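2-hydroxyisobutanoyl-CoA mutase large subunit (Aquincola tertiaricarbonis, PDB 4R3U) catalyses, together with its small cobalamin-binding subunit, the interconversion of 2-hydroxyisobutyryl-CoA and (S)-3-hydroxybutyryl-CoA. Local coordinates at residues Lys28-Asn33 / Val57-Thr62; Tyr464-Arg469 / Gly473-Ile478; Ala519-Met524 / Ala549-Gly554. One frame throughout, in Å; residues are numbered along the deposited sequence.

Contact 1: residues Lys28-Asn33 / Val57-Thr62; sequences KDWEAN and VQRTYT
The last turn of helix 17-32 stands off from the irregular chain 57-62 with E31 and R59 as the nearest backbone pair, their CA atoms 9.9 Å apart, and only side chains bridge the distance. The end of this N-terminal helix packs on the loop after strand 56-57, ahead of the TIM-barrel strands, at the interface with a second large subunit. W30 carries most of it. Its CG lies anti to the backbone N (chi1 169°), which sends the six-membered ring across to the loop, while its NE1 is hydrogen-bonded to the P77 carbonyl of the second subunit. Corner atom CH2 of W30 meets CD of R59 at 3.6 Å. The aliphatic part of R59 does this touching; the chain then bends at chi3, and the guanidinium plane ends 68° from the indole, with NH2 in a salt bridge to E44. E31 remains at the margin, its OE2 4.8 Å from NH1 of R59, too far for a salt bridge, although the charges probably attract weakly. T60 adds the second apolar touch on the indole, and its OG1 is engaged by the I413 carbonyl of the second subunit. Methyl CG2 of T60 approaches CH2 of W30 to 3.9 Å.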
loop_
_atom_site.group_PDB
_atom_site.type_symbol
_atom_site.label_atom_id
_atom_site.label_comp_id
_atom_site.label_asym_id
_atom_site.label_seq_id
_atom_site.Cartn_x
_atom_site.Cartn_y
_atom_site.Cartn_z
ATOM N N LYS A 28 19.573 15.387 24.606
ATOM C CA LYS A 28 19.146 15.784 25.957
ATOM C C LYS A 28 18.732 17.242 25.977
ATOM O O LYS A 28 17.753 17.582 26.639
ATOM C CB LYS A 28 20.227 15.483 27.014
ATOM C CG LYS A 28 20.369 13.993 27.368
ATOM C CD LYS A 28 19.274 13.472 28.334
ATOM C CE LYS A 28 19.482 12.048 28.797
ATOM N NZ LYS A 28 18.334 11.584 29.616
ATOM N N ASP A 29 19.439 18.080 25.192
ATOM C CA ASP A 29 19.184 19.515 24.997
ATOM C C ASP A 29 17.834 19.704 24.271
ATOM O O ASP A 29 16.955 20.403 24.766
ATOM C CB ASP A 29 20.336 20.165 24.195
ATOM C CG ASP A 29 21.539 20.666 25.006
ATOM O OD1 ASP A 29 21.330 21.382 26.021
ATOM O OD2 ASP A 29 22.684 20.336 24.628
ATOM N N TRP A 30 17.668 19.036 23.122
ATOM C CA TRP A 30 16.471 19.004 22.265
ATOM C C TRP A 30 15.232 18.486 23.031
ATOM O O TRP A 30 14.132 18.994 22.814
ATOM C CB TRP A 30 16.786 18.130 21.031
ATOM C CG TRP A 30 15.641 17.741 20.138
ATOM C CD1 TRP A 30 15.096 18.486 19.132
ATOM C CD2 TRP A 30 15.022 16.449 20.061
ATOM N NE1 TRP A 30 14.139 17.755 18.465
ATOM C CE2 TRP A 30 14.076 16.499 19.010
ATOM C CE3 TRP A 30 15.183 15.247 20.772
ATOM C CZ2 TRP A 30 13.274 15.404 18.668
ATOM C CZ3 TRP A 30 14.390 14.160 20.431
ATOM C CH2 TRP A 30 13.448 14.244 19.390
ATOM N N GLU A 31 15.416 17.500 23.938
ATOM C CA GLU A 31 14.325 16.958 24.764
ATOM C C GLU A 31 13.754 18.021 25.748
ATOM O O GLU A 31 12.568 17.978 26.099
ATOM C CB GLU A 31 14.774 15.684 25.522
ATOM C CG GLU A 31 14.840 14.404 24.675
ATOM C CD GLU A 31 15.663 13.239 25.222
ATOM O OE1 GLU A 31 16.664 13.487 25.935
ATOM O OE2 GLU A 31 15.326 12.075 24.909
ATOM N N ALA A 32 14.603 18.976 26.163
ATOM C CA ALA A 32 14.262 20.025 27.125
ATOM C C ALA A 32 13.903 21.373 26.474
ATOM O O ALA A 32 13.168 22.160 27.077
ATOM C CB ALA A 32 15.396 20.198 28.116
ATOM N N ASN A 33 14.417 21.631 25.251
ATOM C CA ASN A 33 14.153 22.874 24.543
ATOM C C ASN A 33 12.955 22.684 23.610
ATOM O O ASN A 33 11.822 22.893 24.063
ATOM C CB ASN A 33 15.427 23.437 23.839
ATOM C CG ASN A 33 16.654 23.654 24.744
ATOM O OD1 ASN A 33 16.575 24.169 25.876
ATOM N ND2 ASN A 33 17.837 23.305 24.244
ATOM N N VAL A 57 9.180 1.924 21.840
ATOM C CA VAL A 57 9.861 2.724 20.825
ATOM C C VAL A 57 10.195 4.137 21.300
ATOM O O VAL A 57 9.435 4.727 22.083
ATOM C CB VAL A 57 9.170 2.708 19.442
ATOM C CG1 VAL A 57 9.115 1.301 18.886
ATOM C CG2 VAL A 57 7.773 3.334 19.488
ATOM N N GLN A 58 11.360 4.659 20.857
ATOM C CA GLN A 58 11.781 6.027 21.177
ATOM C C GLN A 58 11.097 7.014 20.184
ATOM O O GLN A 58 10.677 6.596 19.100
ATOM C CB GLN A 58 13.313 6.176 21.062
ATOM C CG GLN A 58 14.134 5.286 22.034
ATOM C CD GLN A 58 15.616 5.235 21.705
ATOM O OE1 GLN A 58 16.150 6.037 20.943
ATOM N NE2 GLN A 58 16.321 4.283 22.257
ATOM N N ARG A 59 10.998 8.320 20.558
ATOM C CA ARG A 59 10.456 9.392 19.733
ATOM C C ARG A 59 11.196 9.429 18.397
ATOM O O ARG A 59 10.563 9.537 17.344
ATOM C CB ARG A 59 10.568 10.741 20.470
ATOM C CG ARG A 59 10.145 11.973 19.657
ATOM C CD ARG A 59 10.157 13.255 20.482
ATOM N NE ARG A 59 9.239 13.166 21.618
ATOM C CZ ARG A 59 9.605 12.933 22.878
ATOM N NH1 ARG A 59 10.890 12.835 23.198
ATOM N NH2 ARG A 59 8.688 12.815 23.827
ATOM N N THR A 60 12.540 9.316 18.454
ATOM C CA THR A 60 13.452 9.276 17.312
ATOM C C THR A 60 14.695 8.464 17.685
ATOM O O THR A 60 15.013 8.319 18.872
ATOM C CB THR A 60 13.740 10.700 16.761
ATOM O OG1 THR A 60 13.795 10.659 15.335
ATOM C CG2 THR A 60 15.017 11.351 17.352
ATOM N N TYR A 61 15.382 7.937 16.670
ATOM C CA TYR A 61 16.613 7.170 16.824
ATOM C C TYR A 61 17.763 7.917 16.104
ATOM O O TYR A 61 17.565 8.475 15.018
ATOM C CB TYR A 61 16.433 5.724 16.291
ATOM C CG TYR A 61 15.505 4.869 17.127
ATOM C CD1 TYR A 61 14.121 5.020 17.046
ATOM C CD2 TYR A 61 16.004 3.888 17.978
ATOM C CE1 TYR A 61 13.261 4.259 17.840
ATOM C CE2 TYR A 61 15.150 3.099 18.755
ATOM C CZ TYR A 61 13.777 3.284 18.679
ATOM O OH TYR A 61 12.941 2.528 19.462
ATOM N N THR A 62 18.940 7.967 16.738
ATOM C CA THR A 62 20.137 8.612 16.191
ATOM C C THR A 62 21.220 7.552 16.027
ATOM O O THR A 62 20.987 6.386 16.372
ATOM C CB THR A 62 20.584 9.780 17.073
ATOM O OG1 THR A 62 21.001 9.293 18.368
ATOM C CG2 THR A 62 19.503 10.863 17.190
#

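Contact 2: residues Tyr464-Arg469 / Gly473-Ile478; sequences YETALR and GQKPVI
R469 and K475 make the tight side of this contact, where the chain leaves helix 454-472. The amide N of K475 gives a nearly straight hydrogen bond (168°) to O of R469 at 2.9 Å, from above the carbonyl plane. A weak bond from G473 N and one from S472 OG reach the same oxygen. Beside this, CB of R469 lies 3.8 Å from CB of K475. This helix C-terminus is ended by G473, with positive phi; the chain departs beyond it, while the K475 amide stays tied to the last turn. The flank is held by R469, extended from CG to NE: its NE forms a salt bridge with OE2 of E465 at 2.8 Å, using that oxygen's anti lone pair, and NH1 pairs with D54. Cutting this residue back to an alanine is likely to leave E465 and D54 without the guanidinium that joins them and take away the methylenes against which the Q474 amide lies; NE2 of Q474 sits 3.4 Å from CD of R469. Looser is the far end, where K475 runs out fully extended and a water joins its NZ to OG1 of T466. That hydroxyl also bonds to the F462 carbonyl.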
loop_
_atom_site.group_PDB
_atom_site.type_symbol
_atom_site.label_atom_id
_atom_site.label_comp_id
_atom_site.label_asym_id
_atom_site.label_seq_id
_atom_site.Cartn_x
_atom_site.Cartn_y
_atom_site.Cartn_z
ATOM N N TYR A 464 -5.334 -13.173 23.697
ATOM C CA TYR A 464 -6.347 -12.637 24.597
ATOM C C TYR A 464 -6.162 -11.139 24.859
ATOM O O TYR A 464 -7.136 -10.386 24.857
ATOM C CB TYR A 464 -6.436 -13.449 25.904
ATOM C CG TYR A 464 -7.583 -13.049 26.818
ATOM C CD1 TYR A 464 -8.907 -13.308 26.467
ATOM C CD2 TYR A 464 -7.341 -12.470 28.054
ATOM C CE1 TYR A 464 -9.959 -12.965 27.311
ATOM C CE2 TYR A 464 -8.384 -12.138 28.915
ATOM C CZ TYR A 464 -9.695 -12.377 28.538
ATOM O OH TYR A 464 -10.724 -12.023 29.396
ATOM N N GLU A 465 -4.904 -10.699 25.042
ATOM C CA GLU A 465 -4.589 -9.284 25.219
ATOM C C GLU A 465 -4.932 -8.507 23.925
ATOM O O GLU A 465 -5.470 -7.401 24.008
ATOM C CB GLU A 465 -3.130 -9.090 25.682
ATOM C CG GLU A 465 -2.719 -7.647 25.978
ATOM C CD GLU A 465 -3.531 -6.836 26.978
ATOM O OE1 GLU A 465 -4.070 -7.433 27.938
ATOM O OE2 GLU A 465 -3.602 -5.594 26.818
ATOM N N THR A 466 -4.708 -9.125 22.736
ATOM C CA THR A 466 -5.073 -8.525 21.458
ATOM C C THR A 466 -6.601 -8.320 21.405
ATOM O O THR A 466 -7.054 -7.234 21.018
ATOM C CB THR A 466 -4.573 -9.359 20.287
ATOM O OG1 THR A 466 -3.141 -9.390 20.271
ATOM C CG2 THR A 466 -5.113 -8.868 18.958
ATOM N N ALA A 467 -7.382 -9.355 21.803
ATOM C CA ALA A 467 -8.839 -9.316 21.809
ATOM C C ALA A 467 -9.346 -8.223 22.745
ATOM O O ALA A 467 -10.241 -7.467 22.361
ATOM C CB ALA A 467 -9.398 -10.666 22.213
ATOM N N LEU A 468 -8.755 -8.113 23.950
ATOM C CA LEU A 468 -9.130 -7.080 24.911
ATOM C C LEU A 468 -8.771 -5.670 24.388
ATOM O O LEU A 468 -9.533 -4.723 24.643
ATOM C CB LEU A 468 -8.473 -7.315 26.279
ATOM C CG LEU A 468 -8.883 -8.552 27.069
ATOM C CD1 LEU A 468 -8.062 -8.671 28.311
ATOM C CD2 LEU A 468 -10.353 -8.555 27.422
ATOM N N ARG A 469 -7.618 -5.530 23.673
ATOM C CA ARG A 469 -7.164 -4.240 23.122
ATOM C C ARG A 469 -8.071 -3.758 21.993
ATOM O O ARG A 469 -8.291 -2.563 21.866
ATOM C CB ARG A 469 -5.691 -4.294 22.677
ATOM C CG ARG A 469 -4.734 -4.202 23.846
ATOM C CD ARG A 469 -3.288 -4.193 23.418
ATOM N NE ARG A 469 -2.400 -4.571 24.522
ATOM C CZ ARG A 469 -1.077 -4.686 24.420
ATOM N NH1 ARG A 469 -0.465 -4.443 23.262
ATOM N NH2 ARG A 469 -0.360 -5.072 25.463
ATOM N N GLY A 473 -10.579 -0.579 22.245
ATOM C CA GLY A 473 -10.266 0.361 21.183
ATOM C C GLY A 473 -8.843 0.880 21.278
ATOM O O GLY A 473 -8.454 1.773 20.511
ATOM N N GLN A 474 -8.055 0.303 22.222
ATOM C CA GLN A 474 -6.636 0.568 22.435
ATOM C C GLN A 474 -5.831 0.132 21.170
ATOM O O GLN A 474 -4.834 0.772 20.821
ATOM C CB GLN A 474 -6.158 -0.195 23.664
ATOM C CG GLN A 474 -4.925 0.382 24.332
ATOM C CD GLN A 474 -4.210 -0.676 25.138
ATOM O OE1 GLN A 474 -4.743 -1.212 26.135
ATOM N NE2 GLN A 474 -2.991 -1.024 24.693
ATOM N N LYS A 475 -6.283 -0.941 20.486
ATOM C CA LYS A 475 -5.685 -1.385 19.229
ATOM C C LYS A 475 -6.670 -0.992 18.147
ATOM O O LYS A 475 -7.761 -1.589 18.065
ATOM C CB LYS A 475 -5.411 -2.898 19.180
ATOM C CG LYS A 475 -4.687 -3.299 17.897
ATOM C CD LYS A 475 -4.670 -4.798 17.670
ATOM C CE LYS A 475 -3.617 -5.123 16.654
ATOM N NZ LYS A 475 -3.558 -6.569 16.339
ATOM N N PRO A 476 -6.321 0.020 17.325
ATOM C CA PRO A 476 -7.253 0.453 16.273
ATOM C C PRO A 476 -7.371 -0.568 15.156
ATOM O O PRO A 476 -6.359 -1.124 14.660
ATOM C CB PRO A 476 -6.648 1.776 15.770
ATOM C CG PRO A 476 -5.519 2.106 16.717
ATOM C CD PRO A 476 -5.074 0.811 17.295
ATOM N N VAL A 477 -8.627 -0.880 14.817
ATOM C CA VAL A 477 -8.965 -1.783 13.713
ATOM C C VAL A 477 -10.047 -1.047 12.897
ATOM O O VAL A 477 -11.207 -0.965 13.318
ATOM C CB VAL A 477 -9.319 -3.246 14.110
ATOM C CG1 VAL A 477 -9.676 -4.072 12.875
ATOM C CG2 VAL A 477 -8.163 -3.903 14.857
ATOM N N ILE A 478 -9.615 -0.439 11.767
ATOM C CA ILE A 478 -10.472 0.322 10.861
ATOM C C ILE A 478 -11.618 -0.594 10.347
ATOM O O ILE A 478 -11.369 -1.729 9.913
ATOM C CB ILE A 478 -9.656 1.016 9.705
ATOM C CG1 ILE A 478 -8.399 1.815 10.181
ATOM C CG2 ILE A 478 -10.526 1.847 8.793
ATOM C CD1 ILE A 478 -8.572 2.942 11.238
HETATM O O HOH W 1 -2.040 -7.442 18.579
#

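Contact 3: residues Ala519-Met524 / Ala549-Gly554; sequences AKVQAM and AGATMG
V521 and M524, one turn apart on helix 518-532, face A549 and A551 in a contact made without any hydrogen bond between the two segments. Apolar packing does the work, and V521 divides it between its two methyls. CG2, anti to the carbonyl carbon, rests 3.7 Å from CB of A549; CG1, anti to the backbone N (chi1 171°), reaches CB of A551 at 4.0 Å. The valine thus straddles the bend between the two alanines. M524 comes to A549 through its sulfur, SD lying 4.1 Å from CB, so that this methyl meets both V521 and M524. E545 and L546 of helix 540-549 also touch M524, and L546 packs on A551 as well. Besides methyl packing there is one approach to the backbone, where CG2 of V521 comes within 3.4 Å of O of A549. The polar interactions lie around this apolar patch: the G550 carbonyl is hydrogen-bonded to R516, and OG1 of T552 to D138. Each end of the turn has its own helix-ending or helix-starting feature. G550, with phi 104°, closes helix 540-549 in a Schellman motif, and T552 soon follows as the N-cap of helix 553-564, its side chain capping a backbone N. Helix 518-532 packs on this junction of Schellman motif and N-cap in the C-terminal helical region of the chain.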
loop_
_atom_site.group_PDB
_atom_site.type_symbol
_atom_site.label_atom_id
_atom_site.label_comp_id
_atom_site.label_asym_id
_atom_site.label_seq_id
_atom_site.Cartn_x
_atom_site.Cartn_y
_atom_site.Cartn_z
ATOM N N ALA A 519 -3.046 -57.650 -2.811
ATOM C CA ALA A 519 -2.071 -58.510 -2.142
ATOM C C ALA A 519 -0.712 -57.819 -1.993
ATOM O O ALA A 519 -0.189 -57.796 -0.881
ATOM C CB ALA A 519 -1.923 -59.820 -2.907
ATOM N N LYS A 520 -0.171 -57.227 -3.097
ATOM C CA LYS A 520 1.115 -56.520 -3.131
ATOM C C LYS A 520 1.095 -55.250 -2.265
ATOM O O LYS A 520 2.066 -55.001 -1.549
ATOM C CB LYS A 520 1.542 -56.220 -4.577
ATOM C CG LYS A 520 2.962 -55.679 -4.718
ATOM C CD LYS A 520 3.626 -56.129 -6.026
ATOM C CE LYS A 520 4.874 -55.343 -6.407
ATOM N NZ LYS A 520 5.966 -55.393 -5.387
ATOM N N VAL A 521 -0.011 -54.467 -2.308
ATOM C CA VAL A 521 -0.185 -53.260 -1.504
ATOM C C VAL A 521 -0.252 -53.625 0.003
ATOM O O VAL A 521 0.430 -52.995 0.820
ATOM C CB VAL A 521 -1.394 -52.391 -1.998
ATOM C CG1 VAL A 521 -1.734 -51.238 -1.027
ATOM C CG2 VAL A 521 -1.140 -51.840 -3.398
ATOM N N GLN A 522 -1.031 -54.659 0.357
ATOM C CA GLN A 522 -1.145 -55.102 1.755
ATOM C C GLN A 522 0.169 -55.580 2.342
ATOM O O GLN A 522 0.477 -55.245 3.490
ATOM C CB GLN A 522 -2.264 -56.135 1.945
ATOM C CG GLN A 522 -3.675 -55.549 1.769
ATOM C CD GLN A 522 -3.945 -54.341 2.614
ATOM O OE1 GLN A 522 -3.645 -54.289 3.820
ATOM N NE2 GLN A 522 -4.507 -53.332 1.987
ATOM N N ALA A 523 0.960 -56.312 1.532
ATOM C CA ALA A 523 2.294 -56.820 1.885
ATOM C C ALA A 523 3.275 -55.653 2.106
ATOM O O ALA A 523 4.047 -55.671 3.067
ATOM C CB ALA A 523 2.807 -57.727 0.782
ATOM N N MET A 524 3.208 -54.620 1.229
ATOM C CA MET A 524 4.046 -53.434 1.295
ATOM C C MET A 524 3.705 -52.606 2.546
ATOM O O MET A 524 4.595 -51.949 3.088
ATOM C CB MET A 524 3.866 -52.587 0.037
ATOM C CG MET A 524 4.714 -53.005 -1.138
ATOM S SD MET A 524 4.461 -51.881 -2.550
ATOM C CE MET A 524 5.763 -52.429 -3.619
ATOM N N ALA A 549 1.932 -48.150 -6.240
ATOM C CA ALA A 549 1.169 -49.389 -6.271
ATOM C C ALA A 549 -0.363 -49.206 -6.162
ATOM O O ALA A 549 -1.119 -50.159 -6.385
ATOM C CB ALA A 549 1.700 -50.343 -5.207
ATOM N N GLY A 550 -0.793 -47.992 -5.857
ATOM C CA GLY A 550 -2.203 -47.644 -5.720
ATOM C C GLY A 550 -2.696 -47.477 -4.291
ATOM O O GLY A 550 -3.909 -47.433 -4.061
ATOM N N ALA A 551 -1.759 -47.366 -3.314
ATOM C CA ALA A 551 -2.116 -47.149 -1.910
ATOM C C ALA A 551 -2.649 -45.731 -1.744
ATOM O O ALA A 551 -2.188 -44.785 -2.409
ATOM C CB ALA A 551 -0.896 -47.337 -1.015
ATOM N N THR A 552 -3.631 -45.589 -0.858
ATOM C CA THR A 552 -4.204 -44.286 -0.536
ATOM C C THR A 552 -3.478 -43.765 0.690
ATOM O O THR A 552 -2.772 -44.530 1.353
ATOM C CB THR A 552 -5.723 -44.367 -0.334
ATOM O OG1 THR A 552 -5.995 -45.100 0.860
ATOM C CG2 THR A 552 -6.452 -44.979 -1.522
ATOM N N MET A 553 -3.638 -42.466 0.989
ATOM C CA MET A 553 -3.042 -41.845 2.164
ATOM C C MET A 553 -3.561 -42.549 3.441
ATOM O O MET A 553 -2.773 -42.858 4.334
ATOM C CB MET A 553 -3.396 -40.351 2.187
ATOM C CG MET A 553 -2.901 -39.647 3.422
ATOM S SD MET A 553 -3.577 -38.021 3.577
ATOM C CE MET A 553 -2.566 -37.150 2.476
ATOM N N GLY A 554 -4.878 -42.789 3.474
ATOM C CA GLY A 554 -5.585 -43.495 4.536
ATOM C C GLY A 554 -5.036 -44.880 4.793
ATOM O O GLY A 554 -4.865 -45.253 5.952
#

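In the fold
From the N terminus, contact 1 comes first, linking the end of helix 17-32 to the loop that follows strand 56-57 and closing a loop of 23 residues. The parallel strands of the TIM-barrel domain follow, from 97-102 to 375-377. Contact 2 then closes a very short turn at the end of helix 454-472, and contact 3 joins helix 518-532 to the link between helices 540-549 and 553-564. The three follow in series, none enclosing or crossing another. Contacts 1 and 2 lie on one side of the chain's centre, with nearest atoms about 12 Å apart, and both touch the second large subunit. Contact 3 is on the opposite side, its centre about 69 Å from that of contact 1.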